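Local coordinates for polymeric immunoglobulin receptor (Mus musculus, PDB 4NOB), which probably binds polymeric immunoglobulins at epithelia through Ig-like domains, of which this V-type domain is the first, and carries them into secretions, at residues Ile24-Pro29 / Tyr94-Gly99; Val33-Arg38 / Glu75-Val80; Cys50-Leu53 / Gly58-Ser61. All coordinates share one frame; numbering follows the deposited sequence.

Contact 1 of 3, residues Ile24-Pro29 / Tyr94-Gly99; sequences ITCYYP and YKCGLG. With NAG (2-acetamido-2-deoxy-beta-D-glucopyranose), chain B.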
loop_
_atom_site.group_PDB
_atom_site.type_symbol
_atom_site.label_atom_id
_atom_site.label_comp_id
_atom_site.label_asym_id
_atom_site.label_seq_id
_atom_site.Cartn_x
_atom_site.Cartn_y
_atom_site.Cartn_z
ATOM N N ILE A 24 4.768 -1.500 4.434
ATOM C CA ILE A 24 5.247 -0.922 3.140
ATOM C C ILE A 24 5.386 0.552 3.287
ATOM O O ILE A 24 4.415 1.231 3.573
ATOM C CB ILE A 24 4.244 -1.239 2.075
ATOM C CG1 ILE A 24 4.270 -2.786 1.791
ATOM C CG2 ILE A 24 4.461 -0.465 0.777
ATOM C CD1 ILE A 24 3.117 -3.293 1.026
ATOM N N THR A 25 6.605 1.098 3.172
ATOM C CA THR A 25 6.885 2.518 3.293
ATOM C C THR A 25 6.971 3.134 1.922
ATOM O O THR A 25 7.658 2.656 1.019
ATOM C CB THR A 25 8.229 2.831 3.987
ATOM O OG1 THR A 25 8.091 2.381 5.356
ATOM C CG2 THR A 25 8.567 4.275 3.946
ATOM N N CYS A 26 6.151 4.143 1.718
ATOM C CA CYS A 26 6.186 5.009 0.497
ATOM C C CYS A 26 6.672 6.385 0.910
ATOM O O CYS A 26 6.221 6.974 1.887
ATOM C CB CYS A 26 4.891 5.027 -0.219
ATOM S SG CYS A 26 4.634 3.344 -1.022
ATOM N N TYR A 27 7.574 6.951 0.073
ATOM C CA TYR A 27 8.222 8.227 0.230
ATOM C C TYR A 27 7.635 9.212 -0.770
ATOM O O TYR A 27 7.382 8.870 -1.914
ATOM C CB TYR A 27 9.694 8.087 -0.113
ATOM C CG TYR A 27 10.478 7.214 0.814
ATOM C CD1 TYR A 27 10.525 5.840 0.606
ATOM C CD2 TYR A 27 11.256 7.729 1.800
ATOM C CE1 TYR A 27 11.324 4.999 1.476
ATOM C CE2 TYR A 27 12.008 6.914 2.615
ATOM C CZ TYR A 27 12.033 5.566 2.419
ATOM O OH TYR A 27 12.937 4.797 3.246
ATOM N N TYR A 28 7.411 10.437 -0.287
ATOM C CA TYR A 28 6.842 11.470 -1.157
ATOM C C TYR A 28 7.690 12.741 -1.098
ATOM O O TYR A 28 8.597 12.883 -0.251
ATOM C CB TYR A 28 5.375 11.690 -0.827
ATOM C CG TYR A 28 5.053 11.970 0.617
ATOM C CD1 TYR A 28 5.259 13.223 1.178
ATOM C CD2 TYR A 28 4.468 10.989 1.413
ATOM C CE1 TYR A 28 4.913 13.476 2.491
ATOM C CE2 TYR A 28 4.105 11.265 2.714
ATOM C CZ TYR A 28 4.312 12.495 3.218
ATOM O OH TYR A 28 3.944 12.756 4.510
ATOM N N PRO A 29 7.447 13.698 -2.000
ATOM C CA PRO A 29 8.307 14.882 -1.997
ATOM C C PRO A 29 8.063 15.753 -0.727
ATOM O O PRO A 29 6.963 15.806 -0.176
ATOM C CB PRO A 29 7.904 15.592 -3.239
ATOM C CG PRO A 29 7.292 14.538 -4.103
ATOM C CD PRO A 29 6.526 13.707 -3.172
ATOM N N TYR A 94 -0.332 -3.467 -6.995
ATOM C CA TYR A 94 -0.846 -2.362 -6.169
ATOM C C TYR A 94 -0.162 -1.056 -6.482
ATOM O O TYR A 94 0.902 -1.006 -7.113
ATOM C CB TYR A 94 -0.656 -2.725 -4.674
ATOM C CG TYR A 94 -1.398 -3.948 -4.223
ATOM C CD1 TYR A 94 -0.881 -5.203 -4.411
ATOM C CD2 TYR A 94 -2.585 -3.834 -3.568
ATOM C CE1 TYR A 94 -1.595 -6.344 -4.015
ATOM C CE2 TYR A 94 -3.281 -4.962 -3.107
ATOM C CZ TYR A 94 -2.767 -6.213 -3.318
ATOM O OH TYR A 94 -3.445 -7.320 -2.817
ATOM N N LYS A 95 -0.748 0.029 -5.938
ATOM C CA LYS A 95 -0.089 1.317 -5.943
ATOM C C LYS A 95 -0.191 1.986 -4.565
ATOM O O LYS A 95 -1.240 1.840 -3.937
ATOM C CB LYS A 95 -0.663 2.277 -7.017
ATOM C CG LYS A 95 -0.526 1.820 -8.425
ATOM C CD LYS A 95 -1.148 2.859 -9.335
ATOM C CE LYS A 95 -1.305 2.319 -10.738
ATOM N NZ LYS A 95 -0.010 2.061 -11.428
ATOM N N CYS A 96 0.869 2.622 -4.147
ATOM C CA CYS A 96 0.744 3.615 -3.075
ATOM C C CYS A 96 0.784 4.986 -3.724
ATOM O O CYS A 96 1.524 5.166 -4.700
ATOM C CB CYS A 96 1.806 3.459 -2.012
ATOM S SG CYS A 96 3.474 3.748 -2.639
ATOM N N GLY A 97 0.019 5.950 -3.262
ATOM C CA GLY A 97 -0.004 7.217 -3.855
ATOM C C GLY A 97 -0.561 8.327 -3.035
ATOM O O GLY A 97 -1.071 8.156 -1.916
ATOM N N LEU A 98 -0.519 9.521 -3.676
ATOM C CA LEU A 98 -1.016 10.774 -3.117
ATOM C C LEU A 98 -2.100 11.331 -4.050
ATOM O O LEU A 98 -1.935 11.346 -5.267
ATOM C CB LEU A 98 0.089 11.816 -2.995
ATOM C CG LEU A 98 0.901 11.803 -1.685
ATOM C CD1 LEU A 98 1.542 10.496 -1.449
ATOM C CD2 LEU A 98 1.921 12.950 -1.739
ATOM N N GLY A 99 -3.151 11.879 -3.414
ATOM C CA GLY A 99 -4.241 12.517 -4.169
ATOM C C GLY A 99 -5.339 11.500 -4.358
ATOM O O GLY A 99 -5.778 10.914 -3.472
HETATM C C1 NAG B . 9.535 8.011 9.762
HETATM C C2 NAG B . 10.430 6.783 9.804
HETATM C C3 NAG B . 9.804 5.657 10.639
HETATM C C4 NAG B . 9.448 6.202 11.994
HETATM C C5 NAG B . 8.527 7.393 11.750
HETATM C C6 NAG B . 8.082 8.025 13.094
HETATM C C7 NAG B . 11.798 6.320 7.798
HETATM C C8 NAG B . 11.833 5.781 6.369
HETATM N N2 NAG B . 10.604 6.347 8.414
HETATM O O3 NAG B . 10.802 4.630 10.813
HETATM O O4 NAG B . 8.739 5.223 12.821
HETATM O O5 NAG B . 9.253 8.408 11.085
HETATM O O6 NAG B . 9.257 8.376 13.873
HETATM O O7 NAG B . 12.823 6.802 8.310
#
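C26 and C96 are joined by a disulfide, the covalent bolt between the two sheets of this Ig domain. The SG atoms of C26 and C96 lie 2.0 Å apart and the bond has a chi3 of -94°, near the value a relaxed disulfide prefers. The two half-cystines use different rotamers, which let their sulfurs meet from facing strands: SG of C26 is anti to its own carbonyl carbon (chi1 -71°), whereas SG of C96 sits between backbone N and carbonyl carbon (chi1 64°). F79, from the strand beside C26, touches both C26 and L98.

The other contact between the two segments is apolar. CD2 of L98 meets CB of Y28 at 3.8 Å, and CD1 of L98 lies 4.1 Å from CD2 of Y28, the two side chains crossing roughly perpendicular to each other. OH of Y28, a buried residue, hydrogen-bonds OD1 of N72, leaving its CB end to pack on L98.

On the outer side, OH of Y27 approaches the acetyl methyl C8 of the N-linked sugar at 3.5 Å. The join between 24-29 and 94-99 thus rests on one covalent bond and apolar contact, and does not depend on hydrogen bonding between them.

Contact 2 of 3, residues Val33-Arg38 / Glu75-Val80; sequences VNRHTR and ENNTFV. With NAG (2-acetamido-2-deoxy-beta-D-glucopyranose), chain B; EDO (1,2-ethanediol), chain D.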
loop_
_atom_site.group_PDB
_atom_site.type_symbol
_atom_site.label_atom_id
_atom_site.label_comp_id
_atom_site.label_asym_id
_atom_site.label_seq_id
_atom_site.Cartn_x
_atom_site.Cartn_y
_atom_site.Cartn_z
ATOM N N VAL A 33 1.973 20.575 0.729
ATOM C CA VAL A 33 0.823 20.002 -0.005
ATOM C C VAL A 33 0.889 18.491 0.068
ATOM O O VAL A 33 -0.131 17.827 0.369
ATOM C CB VAL A 33 0.837 20.409 -1.471
ATOM C CG1 VAL A 33 -0.113 19.600 -2.296
ATOM C CG2 VAL A 33 0.472 21.892 -1.547
ATOM N N ASN A 34 2.079 17.909 -0.111
ATOM C CA ASN A 34 2.163 16.434 -0.106
ATOM C C ASN A 34 2.001 15.895 1.285
ATOM O O ASN A 34 1.358 14.860 1.546
ATOM C CB ASN A 34 3.462 15.956 -0.680
ATOM C CG ASN A 34 3.531 16.200 -2.162
ATOM O OD1 ASN A 34 2.486 16.199 -2.806
ATOM N ND2 ASN A 34 4.647 16.564 -2.673
ATOM N N ARG A 35 2.570 16.535 2.305
ATOM C CA ARG A 35 2.371 16.054 3.636
ATOM C C ARG A 35 0.921 15.949 4.076
ATOM O O ARG A 35 0.514 15.040 4.853
ATOM C CB ARG A 35 3.164 16.918 4.678
ATOM C CG ARG A 35 4.670 16.630 4.744
ATOM C CD ARG A 35 5.368 17.468 5.788
ATOM N NE ARG A 35 5.523 18.848 5.379
ATOM C CZ ARG A 35 6.526 19.300 4.657
ATOM N NH1 ARG A 35 7.442 18.486 4.180
ATOM N NH2 ARG A 35 6.642 20.576 4.348
ATOM N N HIS A 36 0.076 16.931 3.619
ATOM C CA HIS A 36 -1.299 17.013 4.055
ATOM C C HIS A 36 -2.322 16.432 3.103
ATOM O O HIS A 36 -3.465 16.300 3.530
ATOM C CB HIS A 36 -1.641 18.486 4.321
ATOM C CG HIS A 36 -0.752 19.087 5.362
ATOM N ND1 HIS A 36 -0.795 18.675 6.685
ATOM C CD2 HIS A 36 0.309 19.925 5.275
ATOM C CE1 HIS A 36 0.146 19.310 7.378
ATOM N NE2 HIS A 36 0.826 20.078 6.538
ATOM N N THR A 37 -1.944 15.974 1.934
ATOM C CA THR A 37 -2.875 15.471 0.932
ATOM C C THR A 37 -3.319 14.078 1.278
ATOM O O THR A 37 -2.684 13.376 2.105
ATOM C CB THR A 37 -2.330 15.581 -0.452
ATOM O OG1 THR A 37 -3.447 15.528 -1.386
ATOM C CG2 THR A 37 -1.293 14.581 -0.795
ATOM N N ARG A 38 -4.368 13.606 0.611
ATOM C CA ARG A 38 -4.835 12.210 0.750
ATOM C C ARG A 38 -3.722 11.229 0.341
ATOM O O ARG A 38 -3.043 11.407 -0.677
ATOM C CB ARG A 38 -6.066 11.992 -0.118
ATOM C CG ARG A 38 -6.563 10.583 -0.194
ATOM C CD ARG A 38 -7.806 10.529 -1.034
ATOM N NE ARG A 38 -8.329 9.144 -1.252
ATOM C CZ ARG A 38 -8.035 8.374 -2.294
ATOM N NH1 ARG A 38 -7.332 8.762 -3.348
ATOM N NH2 ARG A 38 -8.619 7.177 -2.317
ATOM N N GLU A 75 6.530 13.979 9.498
ATOM C CA GLU A 75 7.832 14.353 10.088
ATOM C C GLU A 75 8.997 13.833 9.288
ATOM O O GLU A 75 10.074 14.389 9.378
ATOM C CB GLU A 75 7.931 13.880 11.509
ATOM C CG GLU A 75 7.768 12.413 11.713
ATOM C CD GLU A 75 6.365 12.025 12.180
ATOM O OE1 GLU A 75 5.336 12.390 11.542
ATOM O OE2 GLU A 75 6.324 11.332 13.251
ATOM N N ASN A 76 8.808 12.832 8.407
ATOM C CA ASN A 76 9.850 12.396 7.524
ATOM C C ASN A 76 9.412 12.180 6.084
ATOM O O ASN A 76 10.087 11.539 5.299
ATOM C CB ASN A 76 10.622 11.197 8.043
ATOM C CG ASN A 76 9.732 10.036 8.348
ATOM O OD1 ASN A 76 8.706 9.860 7.770
ATOM N ND2 ASN A 76 10.221 9.156 9.252
ATOM N N ASN A 77 8.250 12.763 5.761
ATOM C CA ASN A 77 7.728 12.725 4.398
ATOM C C ASN A 77 7.515 11.303 3.871
ATOM O O ASN A 77 7.872 10.985 2.730
ATOM C CB ASN A 77 8.574 13.576 3.452
ATOM C CG ASN A 77 8.701 14.963 3.968
ATOM O OD1 ASN A 77 7.675 15.606 4.244
ATOM N ND2 ASN A 77 9.901 15.491 4.018
ATOM N N THR A 78 6.967 10.431 4.705
ATOM C CA THR A 78 6.608 9.106 4.312
ATOM C C THR A 78 5.223 8.749 4.815
ATOM O O THR A 78 4.693 9.402 5.699
ATOM C CB THR A 78 7.566 8.020 4.883
ATOM O OG1 THR A 78 7.463 7.896 6.302
ATOM C CG2 THR A 78 8.994 8.345 4.501
ATOM N N PHE A 79 4.685 7.679 4.267
ATOM C CA PHE A 79 3.563 6.970 4.924
ATOM C C PHE A 79 3.767 5.477 4.820
ATOM O O PHE A 79 4.563 5.010 3.997
ATOM C CB PHE A 79 2.165 7.367 4.327
ATOM C CG PHE A 79 1.900 7.040 2.872
ATOM C CD1 PHE A 79 2.432 7.840 1.872
ATOM C CD2 PHE A 79 1.023 5.973 2.514
ATOM C CE1 PHE A 79 2.178 7.536 0.532
ATOM C CE2 PHE A 79 0.770 5.750 1.186
ATOM C CZ PHE A 79 1.294 6.529 0.244
ATOM N N VAL A 80 3.134 4.753 5.729
ATOM C CA VAL A 80 3.314 3.304 5.853
ATOM C C VAL A 80 1.957 2.607 5.716
ATOM O O VAL A 80 0.971 3.093 6.297
ATOM C CB VAL A 80 4.022 2.940 7.124
ATOM C CG1 VAL A 80 4.256 1.474 7.236
ATOM C CG2 VAL A 80 5.310 3.676 7.251
HETATM C C1 NAG B . 9.535 8.011 9.762
HETATM C C2 NAG B . 10.430 6.783 9.804
HETATM C C3 NAG B . 9.804 5.657 10.639
HETATM C C4 NAG B . 9.448 6.202 11.994
HETATM C C5 NAG B . 8.527 7.393 11.750
HETATM C C6 NAG B . 8.082 8.025 13.094
HETATM C C7 NAG B . 11.798 6.320 7.798
HETATM C C8 NAG B . 11.833 5.781 6.369
HETATM N N2 NAG B . 10.604 6.347 8.414
HETATM O O3 NAG B . 10.802 4.630 10.813
HETATM O O4 NAG B . 8.739 5.223 12.821
HETATM O O5 NAG B . 9.253 8.408 11.085
HETATM O O6 NAG B . 9.257 8.376 13.873
HETATM O O7 NAG B . 12.823 6.802 8.310
HETATM C C1 EDO D . 13.041 9.081 5.810
HETATM O O1 EDO D . 13.752 9.645 6.926
HETATM C C2 EDO D . 13.154 9.914 4.530
HETATM O O2 EDO D . 12.737 11.227 4.766
#
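The guanidinium of R35, on the short helix 32-36, reaches across to the amide of N77 in the turn that leads into strand 78-83. NH1 of R35 donates to OD1 of N77 at 2.9 Å with an N-H...O angle of 161°. The acceptor lies in the guanidinium plane, at its edge, while the donor is somewhat tilted from the carbonyl plane of N77; the two flat groups are turned 39° against each other.

The R35 chain leaves extended at chi2 and bends at chi3 (-74°), which turns its end so that NH1 comes to the N77 amide. Separately, the methylene CG of R35 flanks OD1 of N77 at 3.2 Å. The rotamer of N77 carries its amide to the guanidinium edge although its CA-CB bond does not point at the helix. NH1 also forms a salt bridge with D30, so one nitrogen serves a carboxylate and an amide. With an alanine here, D30 would probably be left without its charged mate and the N77 amide freer to turn.

Away from the helix, N76 carries the glycan: its ND2 is bonded to C1 of the sugar at 1.4 Å. OG1 of T78 donates to OD1 of N76 at 2.7 Å, which helps to fix the rotation of the glycosylated amide. N76-N77-T78 is an N-X-T sequon, and N77, with positive phi, occupies the first position of a G1 beta bulge in which N77 and T78 both face F73. In this V-set domain the bulged turn between strands 68-73 and 78-83 thus bears the glycan and faces the short helix in the link between strands 22-27 and 39-44.

Contact 3 of 3, residues Cys50-Leu53 / Gly58-Ser61; sequences CTTL and GYLS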
loop_
_atom_site.group_PDB
_atom_site.type_symbol
_atom_site.label_atom_id
_atom_site.label_comp_id
_atom_site.label_asym_id
_atom_site.label_seq_id
_atom_site.Cartn_x
_atom_site.Cartn_y
_atom_site.Cartn_z
ATOM N N CYS A 50 -7.617 1.251 -10.386
ATOM C CA CYS A 50 -6.849 0.878 -9.138
ATOM C C CYS A 50 -7.830 1.182 -8.040
ATOM O O CYS A 50 -8.118 2.392 -7.817
ATOM C CB CYS A 50 -5.547 1.651 -9.104
ATOM S SG CYS A 50 -4.361 0.967 -7.847
ATOM N N THR A 51 -8.357 0.139 -7.390
ATOM C CA THR A 51 -9.416 0.193 -6.368
ATOM C C THR A 51 -8.790 0.438 -4.997
ATOM O O THR A 51 -8.049 -0.408 -4.568
ATOM C CB THR A 51 -10.232 -1.076 -6.365
ATOM O OG1 THR A 51 -10.879 -1.211 -7.686
ATOM C CG2 THR A 51 -11.240 -1.166 -5.210
ATOM N N THR A 52 -9.228 1.519 -4.391
ATOM C CA THR A 52 -8.764 1.875 -3.044
ATOM C C THR A 52 -9.109 0.851 -2.060
ATOM O O THR A 52 -10.289 0.444 -1.922
ATOM C CB THR A 52 -9.281 3.215 -2.588
ATOM O OG1 THR A 52 -8.946 4.189 -3.565
ATOM C CG2 THR A 52 -8.634 3.687 -1.271
ATOM N N LEU A 53 -8.107 0.398 -1.295
ATOM C CA LEU A 53 -8.295 -0.521 -0.202
ATOM C C LEU A 53 -8.122 0.149 1.170
ATOM O O LEU A 53 -8.776 -0.269 2.133
ATOM C CB LEU A 53 -7.286 -1.700 -0.266
ATOM C CG LEU A 53 -7.488 -2.553 -1.528
ATOM C CD1 LEU A 53 -6.360 -3.548 -1.630
ATOM C CD2 LEU A 53 -8.863 -3.232 -1.554
ATOM N N GLY A 58 -9.437 7.735 6.266
ATOM C CA GLY A 58 -10.132 6.766 7.090
ATOM C C GLY A 58 -10.990 5.778 6.329
ATOM O O GLY A 58 -11.861 5.167 6.951
ATOM N N TYR A 59 -10.776 5.527 5.073
ATOM C CA TYR A 59 -11.531 4.542 4.338
ATOM C C TYR A 59 -10.830 3.199 4.404
ATOM O O TYR A 59 -9.582 3.163 4.308
ATOM C CB TYR A 59 -11.665 4.912 2.838
ATOM C CG TYR A 59 -12.301 3.879 2.014
ATOM C CD1 TYR A 59 -13.682 3.747 2.021
ATOM C CD2 TYR A 59 -11.563 2.915 1.300
ATOM C CE1 TYR A 59 -14.276 2.756 1.247
ATOM C CE2 TYR A 59 -12.128 1.898 0.613
ATOM C CZ TYR A 59 -13.486 1.827 0.551
ATOM O OH TYR A 59 -14.078 0.786 -0.111
ATOM N N LEU A 60 -11.608 2.146 4.593
ATOM C CA LEU A 60 -11.112 0.808 4.620
ATOM C C LEU A 60 -11.982 -0.134 3.833
ATOM O O LEU A 60 -13.188 -0.182 4.091
ATOM C CB LEU A 60 -10.947 0.271 6.046
ATOM C CG LEU A 60 -10.152 -1.047 6.284
ATOM C CD1 LEU A 60 -8.668 -0.715 5.993
ATOM C CD2 LEU A 60 -10.334 -1.584 7.671
ATOM N N SER A 61 -11.442 -0.945 2.939
ATOM C CA SER A 61 -12.177 -1.977 2.286
ATOM C C SER A 61 -12.521 -3.078 3.237
ATOM O O SER A 61 -11.747 -3.445 4.110
ATOM C CB SER A 61 -11.287 -2.591 1.195
ATOM O OG SER A 61 -11.897 -3.807 0.667
HETATM O O HOH W 1 -12.794 -0.282 -2.147
#
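L53 and S61 are joined by a backbone hydrogen bond, N of S61 donating to O of L53 at 2.9 Å with an N-H...O angle of 168°. The same carbonyl oxygen of L53 receives a CA-H...O contact from CA of L60 at 3.6 Å. Beside the backbone pair, CD2 of L53 rests on CB of S61 at 3.7 Å.

The ring of Y59 meets the neighbouring peptide edge-on. O of T52 lies near the ring plane, 3.5 Å from CE2 of Y59, while CG2 of T52 touches CD2 of Y59 at 4.0 Å. With CG anti to its backbone N (chi1 174°), Y59 brings its CD2-CE2 edge to T52. One water links the two further: it donates to O of T52 at 2.6 Å and hydrogen-bonds OH of Y59 at the same length.

Further out, OG of S61 is hydrogen-bonded to N of E63. C50 is tied to C42 by a second disulfide, which anchors the start of strand 50-52 to strand 39-44, and L53 packs on Y94 and R43 where the chain turns its corner. At the other segment, G58 and Y59 form a G1 beta bulge opposite strand 54-55. At this surface contact the carbonyls of T52 and L53 do most of the polar work, one through a water, which points to a light join.

Overall arrangement
Contact 1 is the buried one, while contacts 2 and 3 lie at the surface. Contacts 1 and 2 share the sheet in which strands 22-27 and 78-83 are neighbours: N of C26 is probably hydrogen-bonded to O of F79, and both contacts touch the glycan. Contact 3 belongs to the other sheet, which contact 1 reaches through strand 92-98. R38 spans the set, its guanidinium probably bonding O of G99 in contact 1 and OG1 of T52 in contact 3. The chemistry differs with place: a disulfide and hydrocarbon inside, a charged side chain of the helix bonded to an amide of the opposing turn, main-chain and water-mediated bonds near strand 59-60.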